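Putative sulfatase yidJ (Bacteroides fragilis, PDB 2QZU) probably hydrolyses sulfate esters as a member of the sulfatase family, in which arylsulfatase activity and metal binding are expected. Local coordinates at residues N68-Y73 with S333-M338; K326-E331 with Q399-V404. All blocks are in the same frame, centred on the assembly; numbering follows the deposited sequence.

Contact 1: N68-Y73 with S333-M338; sequences NAISSY and SMRIPM
The carbonyl oxygen of Ala69 takes two donors from the segment 333-338. Ile336 N reaches Ala69 O at 3.1 Å along a nearly straight N-H (170°), though from above the carbonyl plane. Arg335 NH2 lies 2.9 Å from Ala69 O and uses a lone pair in that plane, with the oxygen also lying level with the guanidinium. A third bond, Ser71 N to Met334 O at 2.9 Å, is more bent (140°). Together, the two backbone bonds make Ile70 and Arg335 a non-hydrogen-bonded antiparallel pair, a single bridge formed where Arg335 leaves the helix 331-334.

The arginine folds back to its target: its chain bends at chi2 (-88°) and chi3, which brings CD and NH2 round to Ala69 O while CA of Asn68 sits over one face of the guanidinium. NH2 also makes a weak bond to the carbonyl of Ile336, and NH1 forms a salt bridge with Asp41. The hydroxyls look elsewhere: Ser71 OG bonds to the carbonyl of Asp313, and Ser72 OG to that of Pro400. Asn68 ND2, in the side-chain amide, bonds to Pro353 O.

Apolar groups fill in around these bonds. Ala69 CB presses on Met338 CB at 3.3 Å, tighter than usual for two carbons. Ile70 and selenomethionine Met334 run side by side in the same direction, CD1 of the one 4.0 Å from CE of the other, and Ile336 CD1 rests 3.5 Å from Ile70 O.

In this buried setting a charged donor and a backbone N-H share one carbonyl, so the guanidinium probably polarises Ala69 O, while the salt bridge to Asp41 would offset much of its charge; the loop after strand 64-66 is thereby pinned to the chain entering strand 338-341.

Contact 2: K326-E331 with Q399-V404; sequences KDIFYE and QPYYFV
Tyr401 OH is held between two waters that tie it to Asp327. Tyr401 OH donates to water 1, 2.8 Å away, and accepts from water 2. Water 1 passes its own hydrogens on to Asp327 OD1, at 2.6 Å, and to the carbonyl of Tyr402, at 2.7 Å; water 2 also donates to the carbonyl oxygen of Asp327. No direct hydrogen bond crosses the contact, so these waters carry its polar links, joining carboxylate, phenol and two backbone carbonyls.

The phenol can reach them because CG of Tyr401 stands anti to the backbone N (chi1 167°), directing the ring from the strand into the loop 326-331. Phe329 covers one face of that ring. Its CB sits 3.7 Å from the Tyr401 centroid, almost exactly on the ring normal, a CH-pi contact. The phenyl ring then leans out beyond, presenting its CD1 edge to Tyr401 CE2 in an offset edge-to-face pair with planes 79° apart. Phe329 also packs on Ile436 and Phe438 of strand 431-439.

Two residues along the strand, Phe403 points to the same side as Tyr401 and meets Asp327. The two side chains cross at about a right angle, with the carboxylate and ring planes 54° apart, and Asp327 OD1 lies 3.3 Å from Phe403 CD1, close to the ring plane, so the negative oxygen faces the ring's rim of C-H groups. Phe403 also packs on Gln20 of the second subunit. The intervening Tyr402 turns away and bonds through its hydroxyl to Trp468.

Within the chain, strand 399-404 is an outermost strand of a four-stranded antiparallel sheet. Its aromatic side chains dock that sheet against a loop of the larger domain, consistent with the small C-terminal sheet packed beside the alpha/beta core in the sulfatase fold.

Overall arrangement
Contacts 1 and 2 lie with their centres about 9 Å apart, and their segments alternate along the chain. Several bonds join them directly, among them Ser333 OG to Ile328 O (2.9 Å), Ser72 O to Tyr402 N (2.9 Å) and Tyr73 OH to Val404 N. Met334 adds an apolar bridge, since its side chain also touches Tyr401. Contact 1 is the deeper, about 8 Å from the centre of the chain against about 13 Å for contact 2, so the pair leads from the mixed core sheet outward to the C-terminal sheet. The segment 68-73 runs on toward Ser76, the predicted site of 3-oxoalanine formation, which is unmodified here, at the start of helix 76-85.

Contact 1: N68-Y73 with S333-M338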
ATOM      1  N   ASN A  68      25.531 -10.079  18.946  1.00  7.84           N
ATOM      2  CA  ASN A  68      24.965  -9.164  19.945  1.00  8.55           C
ATOM      3  C   ASN A  68      25.033  -7.709  19.475  1.00  8.40           C
ATOM      4  O   ASN A  68      24.880  -6.790  20.279  1.00  8.21           O
ATOM      5  CB  ASN A  68      25.703  -9.261  21.290  1.00  9.06           C
ATOM      6  CG  ASN A  68      25.484 -10.584  21.996  1.00 15.83           C
ATOM      7  OD1 ASN A  68      24.387 -11.137  21.983  1.00 18.71           O
ATOM      8  ND2 ASN A  68      26.530 -11.087  22.639  1.00 19.70           N
ATOM      9  N   ALA A  69      25.261  -7.495  18.182  1.00  5.89           N
ATOM     10  CA  ALA A  69      25.361  -6.132  17.639  1.00  3.87           C
ATOM     11  C   ALA A  69      24.053  -5.353  17.736  1.00  7.53           C
ATOM     12  O   ALA A  69      22.978  -5.915  17.545  1.00  7.55           O
ATOM     13  CB  ALA A  69      25.819  -6.183  16.187  1.00  2.56           C
ATOM     14  N   ILE A  70      24.145  -4.053  18.017  1.00  4.95           N
ATOM     15  CA  ILE A  70      22.949  -3.219  18.136  1.00  5.51           C
ATOM     16  C   ILE A  70      23.080  -1.849  17.471  1.00  7.92           C
ATOM     17  O   ILE A  70      24.152  -1.461  17.011  1.00  5.94           O
ATOM     18  CB  ILE A  70      22.576  -2.981  19.629  1.00  6.27           C
ATOM     19  CG1 ILE A  70      23.712  -2.261  20.362  1.00  5.20           C
ATOM     20  CG2 ILE A  70      22.317  -4.306  20.331  1.00  4.97           C
ATOM     21  CD1 ILE A  70      23.616  -0.744  20.320  1.00 11.41           C
ATOM     22  N   SER A  71      21.958  -1.134  17.419  1.00  5.85           N
ATOM     23  CA  SER A  71      21.893   0.221  16.885  1.00  6.30           C
ATOM     24  C   SER A  71      21.282   1.023  18.043  1.00  6.60           C
ATOM     25  O   SER A  71      20.143   0.775  18.449  1.00  8.48           O
ATOM     26  CB  SER A  71      20.988   0.286  15.653  1.00  5.03           C
ATOM     27  OG  SER A  71      20.940   1.611  15.139  1.00 10.53           O
ATOM     28  N   SER A  72      22.048   1.970  18.573  1.00  4.75           N
ATOM     29  CA  SER A  72      21.617   2.776  19.718  1.00  7.39           C
ATOM     30  C   SER A  72      20.395   3.674  19.519  1.00  7.80           C
ATOM     31  O   SER A  72      19.616   3.879  20.453  1.00  9.31           O
ATOM     32  CB  SER A  72      22.803   3.599  20.230  1.00  9.00           C
ATOM     33  OG  SER A  72      23.785   2.743  20.792  1.00 12.24           O
ATOM     34  N   TYR A  73      20.241   4.235  18.327  1.00  6.73           N
ATOM     35  CA  TYR A  73      19.077   5.068  18.031  1.00  4.46           C
ATOM     36  C   TYR A  73      18.498   4.361  16.812  1.00  9.01           C
ATOM     37  O   TYR A  73      18.818   4.703  15.673  1.00  7.43           O
ATOM     38  CB  TYR A  73      19.500   6.497  17.674  1.00  6.49           C
ATOM     39  CG  TYR A  73      18.383   7.521  17.752  1.00  7.32           C
ATOM     40  CD1 TYR A  73      17.047   7.134  17.683  1.00  2.86           C
ATOM     41  CD2 TYR A  73      18.667   8.882  17.888  1.00  5.18           C
ATOM     42  CE1 TYR A  73      16.015   8.073  17.749  1.00  6.96           C
ATOM     43  CE2 TYR A  73      17.637   9.835  17.949  1.00  7.74           C
ATOM     44  CZ  TYR A  73      16.317   9.417  17.880  1.00  8.99           C
ATOM     45  OH  TYR A  73      15.294  10.340  17.943  1.00  7.24           O
ATOM     46  N   SER A 333      14.034  -4.321  17.997  1.00  4.41           N
ATOM     47  CA  SER A 333      14.260  -3.020  17.382  1.00  5.99           C
ATOM     48  C   SER A 333      15.751  -2.655  17.355  1.00  5.96           C
ATOM     49  O   SER A 333      16.273  -2.192  16.334  1.00  7.99           O
ATOM     50  CB  SER A 333      13.470  -1.953  18.155  1.00  8.00           C
ATOM     51  OG  SER A 333      13.814  -0.643  17.742  1.00 13.55           O
HETATM   52  N   MSE A 334      16.434  -2.871  18.474  1.00  6.04           N
HETATM   53  CA  MSE A 334      17.857  -2.547  18.588  1.00  5.35           C
HETATM   54  C   MSE A 334      18.828  -3.530  17.923  1.00  6.68           C
HETATM   55  O   MSE A 334      19.840  -3.112  17.365  1.00  7.93           O
HETATM   56  CB  MSE A 334      18.256  -2.407  20.067  1.00  8.35           C
HETATM   57  CG  MSE A 334      17.601  -1.245  20.814  1.00  7.99           C
HETATM   58 SE   MSE A 334      18.359  -1.025  22.610  1.00 22.60          SE
HETATM   59  CE  MSE A 334      20.058  -0.260  22.089  1.00 12.76           C
ATOM     60  N   ARG A 335      18.534  -4.826  17.985  1.00  4.04           N
ATOM     61  CA  ARG A 335      19.429  -5.829  17.409  1.00  5.58           C
ATOM     62  C   ARG A 335      19.521  -5.790  15.886  1.00  9.54           C
ATOM     63  O   ARG A 335      18.510  -5.813  15.181  1.00  8.55           O
ATOM     64  CB  ARG A 335      19.023  -7.228  17.885  1.00  7.47           C
ATOM     65  CG  ARG A 335      19.476  -7.538  19.306  1.00 14.15           C
ATOM     66  CD  ARG A 335      20.883  -8.123  19.316  1.00 11.91           C
ATOM     67  NE  ARG A 335      20.900  -9.381  18.579  1.00  9.99           N
ATOM     68  CZ  ARG A 335      21.521  -9.580  17.420  1.00  8.07           C
ATOM     69  NH1 ARG A 335      21.452 -10.766  16.834  1.00 13.63           N
ATOM     70  NH2 ARG A 335      22.231  -8.609  16.857  1.00 10.58           N
ATOM     71  N   ILE A 336      20.754  -5.721  15.391  1.00  5.65           N
ATOM     72  CA  ILE A 336      21.020  -5.675  13.962  1.00  5.33           C
ATOM     73  C   ILE A 336      22.072  -6.698  13.562  1.00  7.05           C
ATOM     74  O   ILE A 336      22.868  -7.155  14.393  1.00  8.85           O
ATOM     75  CB  ILE A 336      21.551  -4.284  13.520  1.00  4.40           C
ATOM     76  CG1 ILE A 336      22.817  -3.933  14.311  1.00 10.21           C
ATOM     77  CG2 ILE A 336      20.485  -3.228  13.725  1.00  5.81           C
ATOM     78  CD1 ILE A 336      23.553  -2.692  13.801  1.00  3.17           C
ATOM     79  N   PRO A 337      22.064  -7.105  12.285  1.00  6.26           N
ATOM     80  CA  PRO A 337      23.060  -8.072  11.834  1.00  8.70           C
ATOM     81  C   PRO A 337      24.382  -7.319  11.766  1.00  7.44           C
ATOM     82  O   PRO A 337      24.400  -6.092  11.619  1.00  4.87           O
ATOM     83  CB  PRO A 337      22.553  -8.475  10.456  1.00  7.17           C
ATOM     84  CG  PRO A 337      21.886  -7.230   9.968  1.00  9.79           C
ATOM     85  CD  PRO A 337      21.122  -6.781  11.201  1.00  9.66           C
HETATM   86  N   MSE A 338      25.480  -8.048  11.879  1.00  7.63           N
HETATM   87  CA  MSE A 338      26.801  -7.446  11.831  1.00  6.72           C
HETATM   88  C   MSE A 338      27.773  -8.562  11.496  1.00 11.01           C
HETATM   89  O   MSE A 338      28.275  -9.254  12.383  1.00  8.10           O
HETATM   90  CB  MSE A 338      27.139  -6.828  13.192  1.00  9.18           C
HETATM   91  CG  MSE A 338      28.498  -6.170  13.297  1.00 11.54           C
HETATM   92 SE   MSE A 338      28.622  -4.492  12.350  1.00 30.18          SE
HETATM   93  CE  MSE A 338      27.522  -3.379  13.518  1.00 11.74           C
TER

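Contact 2: K326-E331 with Q399-V404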
ATOM      1  N   LYS A 326       9.811   0.652  14.631  1.00  9.97           N
ATOM      2  CA  LYS A 326      10.964   0.556  15.516  1.00  9.48           C
ATOM      3  C   LYS A 326      10.992   1.874  16.346  1.00  8.31           C
ATOM      4  O   LYS A 326       9.949   2.396  16.762  1.00 10.30           O
ATOM      5  CB  LYS A 326      12.289   0.365  14.814  1.00 11.42           C
ATOM      6  CG  LYS A 326      12.733   1.535  13.979  1.00 20.27           C
ATOM      7  CD  LYS A 326      11.588   2.153  13.212  1.00 19.81           C
ATOM      8  CE  LYS A 326      11.321   1.415  11.922  1.00 10.00           C
ATOM      9  NZ  LYS A 326      11.344   2.345  10.751  1.00 16.07           N
ATOM     10  N   ASP A 327      12.190   2.407  16.567  1.00  8.50           N
ATOM     11  CA  ASP A 327      12.381   3.625  17.344  1.00  9.58           C
ATOM     12  C   ASP A 327      12.054   3.344  18.823  1.00  8.58           C
ATOM     13  O   ASP A 327      11.392   4.144  19.484  1.00 10.04           O
ATOM     14  CB  ASP A 327      11.479   4.757  16.831  1.00 10.76           C
ATOM     15  CG  ASP A 327      11.977   6.135  17.286  1.00 18.75           C
ATOM     16  OD1 ASP A 327      12.941   6.178  18.056  1.00 16.74           O
ATOM     17  OD2 ASP A 327      11.420   7.172  16.874  1.00 18.34           O
ATOM     18  N   ILE A 328      12.539   2.213  19.328  1.00  8.84           N
ATOM     19  CA  ILE A 328      12.289   1.822  20.710  1.00  8.00           C
ATOM     20  C   ILE A 328      13.396   0.907  21.232  1.00  6.85           C
ATOM     21  O   ILE A 328      14.120   0.284  20.454  1.00  8.50           O
ATOM     22  CB  ILE A 328      10.911   1.127  20.826  1.00  9.96           C
ATOM     23  CG1 ILE A 328      10.538   0.942  22.294  1.00  9.01           C
ATOM     24  CG2 ILE A 328      10.935  -0.209  20.100  1.00  7.95           C
ATOM     25  CD1 ILE A 328      10.224   2.237  23.014  1.00 20.12           C
ATOM     26  N   PHE A 329      13.512   0.817  22.549  1.00  6.59           N
ATOM     27  CA  PHE A 329      14.566   0.037  23.183  1.00  7.45           C
ATOM     28  C   PHE A 329      14.477  -1.485  23.155  1.00  5.81           C
ATOM     29  O   PHE A 329      15.441  -2.160  23.516  1.00  8.51           O
ATOM     30  CB  PHE A 329      14.731   0.503  24.628  1.00  8.94           C
ATOM     31  CG  PHE A 329      13.432   0.674  25.350  1.00  8.89           C
ATOM     32  CD1 PHE A 329      12.943   1.947  25.630  1.00 10.73           C
ATOM     33  CD2 PHE A 329      12.669  -0.435  25.702  1.00 10.66           C
ATOM     34  CE1 PHE A 329      11.708   2.112  26.258  1.00 19.32           C
ATOM     35  CE2 PHE A 329      11.434  -0.283  26.328  1.00  8.59           C
ATOM     36  CZ  PHE A 329      10.953   0.993  26.604  1.00 12.81           C
ATOM     37  N   TYR A 330      13.341  -2.033  22.739  1.00  8.81           N
ATOM     38  CA  TYR A 330      13.190  -3.485  22.687  1.00  4.68           C
ATOM     39  C   TYR A 330      14.222  -4.148  21.773  1.00  3.70           C
ATOM     40  O   TYR A 330      14.619  -3.583  20.748  1.00  7.71           O
ATOM     41  CB  TYR A 330      11.774  -3.851  22.231  1.00  5.39           C
ATOM     42  CG  TYR A 330      10.710  -3.541  23.263  1.00  5.71           C
ATOM     43  CD1 TYR A 330      10.747  -4.138  24.527  1.00  8.08           C
ATOM     44  CD2 TYR A 330       9.667  -2.663  22.979  1.00 11.65           C
ATOM     45  CE1 TYR A 330       9.769  -3.866  25.485  1.00 15.35           C
ATOM     46  CE2 TYR A 330       8.679  -2.384  23.927  1.00  6.87           C
ATOM     47  CZ  TYR A 330       8.740  -2.991  25.179  1.00 12.02           C
ATOM     48  OH  TYR A 330       7.777  -2.715  26.126  1.00 12.85           O
ATOM     49  N   GLU A 331      14.649  -5.349  22.154  1.00  5.33           N
ATOM     50  CA  GLU A 331      15.636  -6.105  21.390  1.00  4.40           C
ATOM     51  C   GLU A 331      15.340  -6.249  19.891  1.00  7.28           C
ATOM     52  O   GLU A 331      16.244  -6.106  19.075  1.00  9.87           O
ATOM     53  CB  GLU A 331      15.807  -7.505  21.985  1.00 10.52           C
ATOM     54  CG  GLU A 331      16.546  -7.554  23.309  1.00 12.95           C
ATOM     55  CD  GLU A 331      17.973  -7.072  23.189  1.00 14.64           C
ATOM     56  OE1 GLU A 331      18.235  -5.902  23.533  1.00 10.73           O
ATOM     57  OE2 GLU A 331      18.830  -7.864  22.741  1.00 14.18           O
ATOM     58  N   GLN A 399      26.401  -0.179  25.771  1.00  8.08           N
ATOM     59  CA  GLN A 399      25.985   0.735  24.712  1.00  4.70           C
ATOM     60  C   GLN A 399      24.777   1.559  25.132  1.00  7.15           C
ATOM     61  O   GLN A 399      23.918   1.089  25.880  1.00  7.12           O
ATOM     62  CB  GLN A 399      25.644  -0.049  23.441  1.00  7.17           C
ATOM     63  CG  GLN A 399      26.822  -0.770  22.797  1.00 11.75           C
ATOM     64  CD  GLN A 399      27.762   0.168  22.059  1.00 17.34           C
ATOM     65  OE1 GLN A 399      27.556   1.382  22.032  1.00  8.37           O
ATOM     66  NE2 GLN A 399      28.800  -0.396  21.449  1.00 11.82           N
ATOM     67  N   PRO A 400      24.691   2.806  24.646  1.00  6.14           N
ATOM     68  CA  PRO A 400      23.573   3.691  24.980  1.00  4.65           C
ATOM     69  C   PRO A 400      22.326   3.446  24.128  1.00  7.74           C
ATOM     70  O   PRO A 400      22.369   2.718  23.134  1.00  5.89           O
ATOM     71  CB  PRO A 400      24.156   5.073  24.723  1.00  4.20           C
ATOM     72  CG  PRO A 400      25.030   4.824  23.522  1.00  3.86           C
ATOM     73  CD  PRO A 400      25.731   3.535  23.890  1.00  6.94           C
ATOM     74  N   TYR A 401      21.215   4.045  24.549  1.00  7.32           N
ATOM     75  CA  TYR A 401      19.951   3.979  23.817  1.00  5.88           C
ATOM     76  C   TYR A 401      19.446   5.413  23.720  1.00  4.26           C
ATOM     77  O   TYR A 401      19.560   6.177  24.680  1.00  6.74           O
ATOM     78  CB  TYR A 401      18.895   3.142  24.538  1.00  7.57           C
ATOM     79  CG  TYR A 401      17.517   3.351  23.940  1.00  7.30           C
ATOM     80  CD1 TYR A 401      17.218   2.897  22.654  1.00  5.40           C
ATOM     81  CD2 TYR A 401      16.544   4.079  24.620  1.00  5.36           C
ATOM     82  CE1 TYR A 401      15.987   3.171  22.059  1.00 10.87           C
ATOM     83  CE2 TYR A 401      15.309   4.361  24.032  1.00  8.76           C
ATOM     84  CZ  TYR A 401      15.040   3.904  22.753  1.00  4.97           C
ATOM     85  OH  TYR A 401      13.827   4.190  22.159  1.00  8.63           O
ATOM     86  N   TYR A 402      18.868   5.775  22.580  1.00  4.19           N
ATOM     87  CA  TYR A 402      18.375   7.134  22.386  1.00  3.35           C
ATOM     88  C   TYR A 402      17.028   7.290  21.703  1.00  8.03           C
ATOM     89  O   TYR A 402      16.638   6.496  20.851  1.00  7.87           O
ATOM     90  CB  TYR A 402      19.345   7.940  21.508  1.00  4.26           C
ATOM     91  CG  TYR A 402      20.701   8.203  22.084  1.00  3.11           C
ATOM     92  CD1 TYR A 402      20.932   9.319  22.892  1.00  5.83           C
ATOM     93  CD2 TYR A 402      21.762   7.337  21.829  1.00  3.40           C
ATOM     94  CE1 TYR A 402      22.187   9.561  23.430  1.00  9.28           C
ATOM     95  CE2 TYR A 402      23.020   7.569  22.364  1.00  5.81           C
ATOM     96  CZ  TYR A 402      23.223   8.682  23.165  1.00 11.29           C
ATOM     97  OH  TYR A 402      24.457   8.905  23.723  1.00  6.48           O
ATOM     98  N   PHE A 403      16.345   8.356  22.103  1.00  9.15           N
ATOM     99  CA  PHE A 403      15.126   8.827  21.474  1.00  5.43           C
ATOM    100  C   PHE A 403      15.152  10.303  21.820  1.00  7.28           C
ATOM    101  O   PHE A 403      15.107  10.673  22.994  1.00  6.90           O
ATOM    102  CB  PHE A 403      13.814   8.255  21.997  1.00  9.70           C
ATOM    103  CG  PHE A 403      12.626   8.937  21.375  1.00  8.67           C
ATOM    104  CD1 PHE A 403      12.383   8.804  20.008  1.00 11.30           C
ATOM    105  CD2 PHE A 403      11.851   9.836  22.106  1.00  7.04           C
ATOM    106  CE1 PHE A 403      11.399   9.564  19.374  1.00 14.47           C
ATOM    107  CE2 PHE A 403      10.867  10.600  21.482  1.00 14.08           C
ATOM    108  CZ  PHE A 403      10.640  10.465  20.111  1.00 14.52           C
ATOM    109  N   VAL A 404      15.265  11.138  20.795  1.00  8.16           N
ATOM    110  CA  VAL A 404      15.310  12.580  20.987  1.00  6.88           C
ATOM    111  C   VAL A 404      14.139  13.221  20.256  1.00  7.18           C
ATOM    112  O   VAL A 404      13.941  12.977  19.065  1.00  9.55           O
ATOM    113  CB  VAL A 404      16.625  13.181  20.419  1.00  6.59           C
ATOM    114  CG1 VAL A 404      16.661  14.692  20.666  1.00  8.80           C
ATOM    115  CG2 VAL A 404      17.824  12.509  21.056  1.00  7.60           C
TER
HETATM  116  O   HOH W   1      14.695   5.065  19.665  1.00  6.66           O
HETATM  117  O   HOH W   2      11.149   5.535  21.953  1.00 24.18           O